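Local coordinates for protein putative alpha-L-fucosidase (Bacteroides thetaiotaomicron VPI-5482, PDB 3GZA) that probably hydrolyses alpha-L-fucosidic linkages as a member of glycosyl hydrolase family 29, at residues N369-Q374 with E411-V416; Q387-V392 with R422-E427. All blocks are in the same frame, centred on the assembly; numbering follows the deposited sequence. Where two conformers were deposited one is given.

Contact 1. Residues N369-Q374 with E411-V416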
loop_
_atom_site.group_PDB
_atom_site.type_symbol
_atom_site.label_atom_id
_atom_site.label_comp_id
_atom_site.label_asym_id
_atom_site.label_seq_id
_atom_site.Cartn_x
_atom_site.Cartn_y
_atom_site.Cartn_z
ATOM N N ASN A 369 -47.863 -16.475 -29.684
ATOM C CA ASN A 369 -46.884 -15.544 -30.290
ATOM C C ASN A 369 -45.436 -15.737 -29.845
ATOM O O ASN A 369 -44.537 -14.985 -30.261
ATOM C CB ASN A 369 -47.305 -14.082 -30.099
ATOM C CG ASN A 369 -47.198 -13.626 -28.682
ATOM O OD1 ASN A 369 -47.524 -14.362 -27.764
ATOM N ND2 ASN A 369 -46.748 -12.388 -28.488
ATOM N N TYR A 370 -45.205 -16.726 -28.987
ATOM C CA TYR A 370 -43.865 -17.017 -28.519
ATOM C C TYR A 370 -43.684 -18.494 -28.332
ATOM O O TYR A 370 -44.616 -19.238 -28.086
ATOM C CB TYR A 370 -43.602 -16.463 -27.117
ATOM C CG TYR A 370 -43.166 -15.054 -26.901
ATOM C CD1 TYR A 370 -41.833 -14.738 -26.798
ATOM C CD2 TYR A 370 -44.090 -14.051 -26.674
ATOM C CE1 TYR A 370 -41.419 -13.461 -26.541
ATOM C CE2 TYR A 370 -43.681 -12.756 -26.401
ATOM C CZ TYR A 370 -42.350 -12.466 -26.335
ATOM O OH TYR A 370 -41.918 -11.195 -26.022
ATOM N N CYS A 371 -42.443 -18.923 -28.514
ATOM C CA CYS A 371 -42.031 -20.298 -28.269
ATOM C C CYS A 371 -40.685 -20.275 -27.587
ATOM O O CYS A 371 -39.908 -19.347 -27.801
ATOM C CB CYS A 371 -41.862 -21.082 -29.568
ATOM S SG CYS A 371 -43.354 -21.510 -30.414
ATOM N N ILE A 372 -40.399 -21.298 -26.792
ATOM C CA ILE A 372 -39.097 -21.472 -26.184
ATOM C C ILE A 372 -38.662 -22.860 -26.599
ATOM O O ILE A 372 -39.492 -23.761 -26.649
ATOM C CB ILE A 372 -39.142 -21.308 -24.649
ATOM C CG1 ILE A 372 -39.321 -19.818 -24.317
ATOM C CG2 ILE A 372 -37.902 -21.895 -23.963
ATOM C CD1 ILE A 372 -39.330 -19.517 -22.855
ATOM N N ILE A 373 -37.383 -22.988 -26.964
ATOM C CA ILE A 373 -36.792 -24.282 -27.305
ATOM C C ILE A 373 -35.522 -24.382 -26.496
ATOM O O ILE A 373 -34.791 -23.403 -26.383
ATOM C CB ILE A 373 -36.382 -24.393 -28.771
ATOM C CG1 ILE A 373 -37.434 -23.778 -29.699
ATOM C CG2 ILE A 373 -36.045 -25.898 -29.136
ATOM C CD1 ILE A 373 -36.937 -23.584 -31.143
ATOM N N GLN A 374 -35.281 -25.537 -25.893
ATOM C CA GLN A 374 -34.051 -25.769 -25.135
ATOM C C GLN A 374 -33.489 -27.136 -25.447
ATOM O O GLN A 374 -34.236 -28.116 -25.454
ATOM C CB GLN A 374 -34.304 -25.711 -23.623
ATOM C CG GLN A 374 -34.848 -24.421 -23.070
ATOM C CD GLN A 374 -34.842 -24.425 -21.554
ATOM O OE1 GLN A 374 -35.864 -24.723 -20.944
ATOM N NE2 GLN A 374 -33.689 -24.177 -20.938
ATOM N N GLU A 411 -38.260 -17.421 -29.172
ATOM C CA GLU A 411 -38.743 -16.947 -30.464
ATOM C C GLU A 411 -40.053 -16.192 -30.255
ATOM O O GLU A 411 -40.932 -16.671 -29.568
ATOM C CB GLU A 411 -39.019 -18.131 -31.377
ATOM C CG GLU A 411 -37.799 -18.783 -32.053
ATOM C CD GLU A 411 -37.265 -17.995 -33.249
ATOM O OE1 GLU A 411 -37.656 -16.817 -33.445
ATOM O OE2 GLU A 411 -36.469 -18.598 -34.026
ATOM N N LYS A 412 -40.172 -15.036 -30.895
ATOM C CA LYS A 412 -41.370 -14.195 -30.827
ATOM C C LYS A 412 -41.785 -13.941 -32.242
ATOM O O LYS A 412 -40.954 -13.636 -33.082
ATOM C CB LYS A 412 -41.023 -12.866 -30.180
ATOM C CG LYS A 412 -42.203 -11.889 -29.964
ATOM C CD LYS A 412 -41.675 -10.611 -29.288
ATOM C CE LYS A 412 -42.745 -9.644 -28.875
ATOM N NZ LYS A 412 -43.459 -9.066 -30.037
ATOM N N PHE A 413 -43.083 -14.020 -32.512
ATOM C CA PHE A 413 -43.582 -13.834 -33.860
ATOM C C PHE A 413 -44.960 -13.216 -33.795
ATOM O O PHE A 413 -45.537 -13.111 -32.726
ATOM C CB PHE A 413 -43.594 -15.181 -34.611
ATOM C CG PHE A 413 -44.079 -16.342 -33.777
ATOM C CD1 PHE A 413 -45.426 -16.647 -33.701
ATOM C CD2 PHE A 413 -43.193 -17.099 -33.048
ATOM C CE1 PHE A 413 -45.880 -17.703 -32.917
ATOM C CE2 PHE A 413 -43.644 -18.162 -32.274
ATOM C CZ PHE A 413 -44.985 -18.449 -32.199
ATOM N N GLU A 414 -45.443 -12.767 -34.945
ATOM C CA GLU A 414 -46.765 -12.165 -35.057
ATOM C C GLU A 414 -47.773 -13.218 -34.591
ATOM O O GLU A 414 -47.695 -14.362 -35.017
ATOM C CB GLU A 414 -47.003 -11.724 -36.501
ATOM C CG GLU A 414 -48.317 -11.029 -36.764
ATOM C CD GLU A 414 -48.442 -9.626 -36.125
ATOM O OE1 GLU A 414 -47.446 -9.090 -35.563
ATOM O OE2 GLU A 414 -49.569 -9.056 -36.237
ATOM N N PRO A 415 -48.723 -12.839 -33.716
ATOM C CA PRO A 415 -49.636 -13.831 -33.152
ATOM C C PRO A 415 -50.503 -14.538 -34.163
ATOM O O PRO A 415 -50.933 -13.923 -35.128
ATOM C CB PRO A 415 -50.542 -13.004 -32.232
ATOM C CG PRO A 415 -49.801 -11.790 -31.958
ATOM C CD PRO A 415 -49.025 -11.495 -33.203
ATOM N N VAL A 416 -50.776 -15.809 -33.919
ATOM C CA VAL A 416 -51.632 -16.599 -34.779
ATOM C C VAL A 416 -52.592 -17.391 -33.902
ATOM O O VAL A 416 -52.283 -17.676 -32.752
ATOM C CB VAL A 416 -50.834 -17.592 -35.680
ATOM C CG1 VAL A 416 -49.986 -16.842 -36.689
ATOM C CG2 VAL A 416 -49.983 -18.542 -34.832
HETATM O O HOH W 1 -45.577 -11.036 -31.066
#
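Cys371 and Glu411 form the hydrogen-bonded pair, and Tyr370 and Lys412 the non-hydrogen-bonded one, where strands 369-374 and 411-413 run antiparallel, their axes 4.7 Å apart at closest and 164° between their directions. Phe413 N adds a 2.8 Å bond to Asn369 O, just before the chain turns a corner at Glu414. Lys412, with CG anti to its backbone N (chi1 -177°), lays its aliphatic chain across the Tyr370 ring, CG standing 3.9 Å from the ring centroid over one face, a CH-pi contact. Lys412 CD passes 3.3 Å from Tyr370 OH, which is hydrogen-bonded to Glu304. With an alanine at Tyr370, the lysine methylenes would probably lose the surface they lie on, and Glu304 its hydroxyl partner. On the other side of the sheet, Cys371 SG meets the edge of the Phe413 ring, 3.8 Å from CE2, while Asn369 O lies over the centre of one ring face. A water bridges Asn369 ND2, Lys412 NZ and Phe413 O; Asn369 OD1 bonds Val442 N. Asn369 and Tyr370 form a classic beta bulge opposite Tyr440. Strand 434-440 flanks 366-375 in the sheet, Phe344 packs edge-to-face on Tyr370, and strands 383-392 and 395-402 cover the face of Cys371 and Phe413.

Contact 2. Residues Q387-V392 with R422-E427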
loop_
_atom_site.group_PDB
_atom_site.type_symbol
_atom_site.label_atom_id
_atom_site.label_comp_id
_atom_site.label_asym_id
_atom_site.label_seq_id
_atom_site.Cartn_x
_atom_site.Cartn_y
_atom_site.Cartn_z
ATOM N N GLN A 387 -37.251 -25.050 -37.902
ATOM C CA GLN A 387 -38.388 -24.221 -38.272
ATOM C C GLN A 387 -39.509 -24.479 -37.282
ATOM O O GLN A 387 -39.605 -25.570 -36.742
ATOM C CB GLN A 387 -38.921 -24.545 -39.664
ATOM C CG GLN A 387 -37.913 -24.480 -40.792
ATOM C CD GLN A 387 -37.080 -25.751 -40.895
ATOM O OE1 GLN A 387 -37.634 -26.859 -41.000
ATOM N NE2 GLN A 387 -35.744 -25.599 -40.881
ATOM N N ILE A 388 -40.321 -23.459 -37.015
ATOM C CA ILE A 388 -41.503 -23.654 -36.188
ATOM C C ILE A 388 -42.705 -23.305 -37.056
ATOM O O ILE A 388 -42.720 -22.269 -37.733
ATOM C CB ILE A 388 -41.493 -22.824 -34.920
ATOM C CG1 ILE A 388 -40.282 -23.217 -34.046
ATOM C CG2 ILE A 388 -42.835 -22.996 -34.144
ATOM C CD1 ILE A 388 -40.144 -22.423 -32.848
ATOM N N GLU A 389 -43.672 -24.213 -37.074
ATOM C CA GLU A 389 -44.916 -24.049 -37.820
ATOM C C GLU A 389 -46.072 -24.028 -36.850
ATOM O O GLU A 389 -45.987 -24.624 -35.787
ATOM C CB GLU A 389 -45.125 -25.217 -38.776
ATOM C CG GLU A 389 -44.165 -25.262 -39.908
ATOM C CD GLU A 389 -44.343 -26.532 -40.696
ATOM O OE1 GLU A 389 -43.854 -27.577 -40.209
ATOM O OE2 GLU A 389 -44.963 -26.489 -41.775
ATOM N N ALA A 390 -47.126 -23.311 -37.227
ATOM C CA ALA A 390 -48.364 -23.245 -36.460
ATOM C C ALA A 390 -49.477 -23.782 -37.331
ATOM O O ALA A 390 -49.524 -23.506 -38.540
ATOM C CB ALA A 390 -48.664 -21.803 -36.051
ATOM N N LYS A 391 -50.342 -24.591 -36.733
ATOM C CA LYS A 391 -51.512 -25.129 -37.455
ATOM C C LYS A 391 -52.626 -24.116 -37.279
ATOM O O LYS A 391 -53.208 -24.010 -36.205
ATOM C CB LYS A 391 -51.907 -26.513 -36.935
ATOM C CG LYS A 391 -53.030 -27.150 -37.740
ATOM C CD LYS A 391 -53.481 -28.493 -37.169
ATOM C CE LYS A 391 -52.775 -29.687 -37.788
ATOM N NZ LYS A 391 -53.348 -30.046 -39.118
ATOM N N VAL A 392 -52.926 -23.398 -38.366
ATOM C CA VAL A 392 -53.875 -22.296 -38.380
ATOM C C VAL A 392 -54.970 -22.605 -39.406
ATOM O O VAL A 392 -54.693 -22.784 -40.600
ATOM C CB VAL A 392 -53.153 -20.982 -38.729
ATOM C CG1 VAL A 392 -54.133 -19.829 -38.781
ATOM C CG2 VAL A 392 -52.017 -20.703 -37.732
ATOM N N ARG A 422 -45.400 -26.906 -34.357
ATOM C CA ARG A 422 -44.528 -28.010 -34.703
ATOM C C ARG A 422 -43.124 -27.509 -34.924
ATOM O O ARG A 422 -42.906 -26.584 -35.695
ATOM C CB ARG A 422 -45.003 -28.749 -35.945
ATOM C CG ARG A 422 -44.179 -30.007 -36.273
ATOM C CD ARG A 422 -44.871 -30.834 -37.310
ATOM N NE ARG A 422 -45.058 -30.098 -38.558
ATOM C CZ ARG A 422 -45.832 -30.512 -39.566
ATOM N NH1 ARG A 422 -46.531 -31.641 -39.476
ATOM N NH2 ARG A 422 -45.948 -29.781 -40.669
ATOM N N LEU A 423 -42.190 -28.152 -34.244
ATOM C CA LEU A 423 -40.762 -27.858 -34.372
ATOM C C LEU A 423 -40.132 -28.942 -35.240
ATOM O O LEU A 423 -40.260 -30.122 -34.946
ATOM C CB LEU A 423 -40.119 -27.888 -32.996
ATOM C CG LEU A 423 -38.585 -27.800 -32.941
ATOM C CD1 LEU A 423 -38.092 -26.452 -33.442
ATOM C CD2 LEU A 423 -38.166 -28.060 -31.526
ATOM N N THR A 424 -39.497 -28.533 -36.330
ATOM C CA THR A 424 -38.781 -29.450 -37.210
ATOM C C THR A 424 -37.315 -29.035 -37.221
ATOM O O THR A 424 -37.007 -27.877 -37.496
ATOM C CB THR A 424 -39.297 -29.385 -38.635
ATOM O OG1 THR A 424 -40.700 -29.679 -38.630
ATOM C CG2 THR A 424 -38.565 -30.378 -39.509
ATOM N N VAL A 425 -36.436 -29.964 -36.883
ATOM C CA VAL A 425 -34.987 -29.737 -36.938
ATOM C C VAL A 425 -34.563 -30.347 -38.288
ATOM O O VAL A 425 -34.509 -31.574 -38.436
ATOM C CB VAL A 425 -34.265 -30.427 -35.768
ATOM C CG1 VAL A 425 -32.722 -30.243 -35.864
ATOM C CG2 VAL A 425 -34.770 -29.892 -34.423
ATOM N N SER A 426 -34.347 -29.495 -39.288
ATOM C CA SER A 426 -33.977 -29.951 -40.632
ATOM C C SER A 426 -32.496 -30.305 -40.812
ATOM O O SER A 426 -32.148 -31.050 -41.743
ATOM C CB SER A 426 -34.375 -28.911 -41.663
ATOM O OG SER A 426 -33.864 -27.655 -41.318
ATOM N N GLU A 427 -31.637 -29.745 -39.955
ATOM C CA GLU A 427 -30.218 -30.034 -39.993
ATOM C C GLU A 427 -29.752 -30.204 -38.564
ATOM O O GLU A 427 -30.075 -29.395 -37.699
ATOM C CB GLU A 427 -29.437 -28.901 -40.681
ATOM C CG GLU A 427 -27.979 -29.268 -41.012
ATOM C CD GLU A 427 -27.087 -28.057 -41.357
ATOM O OE1 GLU A 427 -27.624 -26.993 -41.773
ATOM O OE2 GLU A 427 -25.837 -28.178 -41.197
HETATM O O HOH W 2 -42.059 -27.351 -38.439
#
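Glu389 OE1 takes two N-H groups of Arg422 at once, NH2 at 3.1 Å and NE at 3.2 Å, in a side-on salt bridge across an antiparallel pair of strands in the F5/8 type C domain, a beta-sandwich. Both nitrogens come from the same face of the carboxylate, whose plane is turned 40° from that of the guanidinium, yet OE1 lies near the guanidinium plane, at its edge. The two side chains run alongside each other, pointing the same way; a bend at chi3 (60°) swings the arginine head over to the glutamate. Sharing two donors probably stabilises the carboxylate's negative charge, and Trp396 adds a cation-pi contact to Arg422. Thr424 follows on this face, a water lying between its OG1 and the acid, though that bridge is doubtful. Reciprocal backbone bonds join Glu389 with Arg422 and Gln387 with Thr424. Between them Ile388 and Leu423, a non-hydrogen-bonded pair, send their side chains to the opposite face, where Ile388 CG1 touches Leu423 CD1 at 4.0 Å; Phe437 of strand 434-440 packs on both. Ser426 and Glu427 form a classic beta bulge opposite Gln385, whose O has a weak bond with Ser426 OG. Near it the Gln387 chain, bent at chi2 (82°), gives its NE2 to Ser426 OG in a nearly straight 2.8 Å bond, the hydroxyl lying in the amide plane.

How the contacts relate
Contacts 1 and 2 belong to the two facing four-stranded antiparallel sheets of the beta-sandwich, and each joins neighbouring strands of one sheet. The chain alternates between them: strand 366-375 is followed by 383-392, and 409-418 by 420-428. Their centres are 11 Å apart, and they meet through apolar side chains in the interior, with Ile373 CD1 against Ile388 CD1 and Leu423 CD1, and Val416 against Ala390 and Val392. Contact 1 is the more buried, with four of seven touching residues against two of seven, although Lys412 and Pro415 are exposed. Outward, contact 1 sets an aromatic ring under a lysine chain, near Phe344 and Glu304; contact 2 carries a partly exposed row of charged and polar groups.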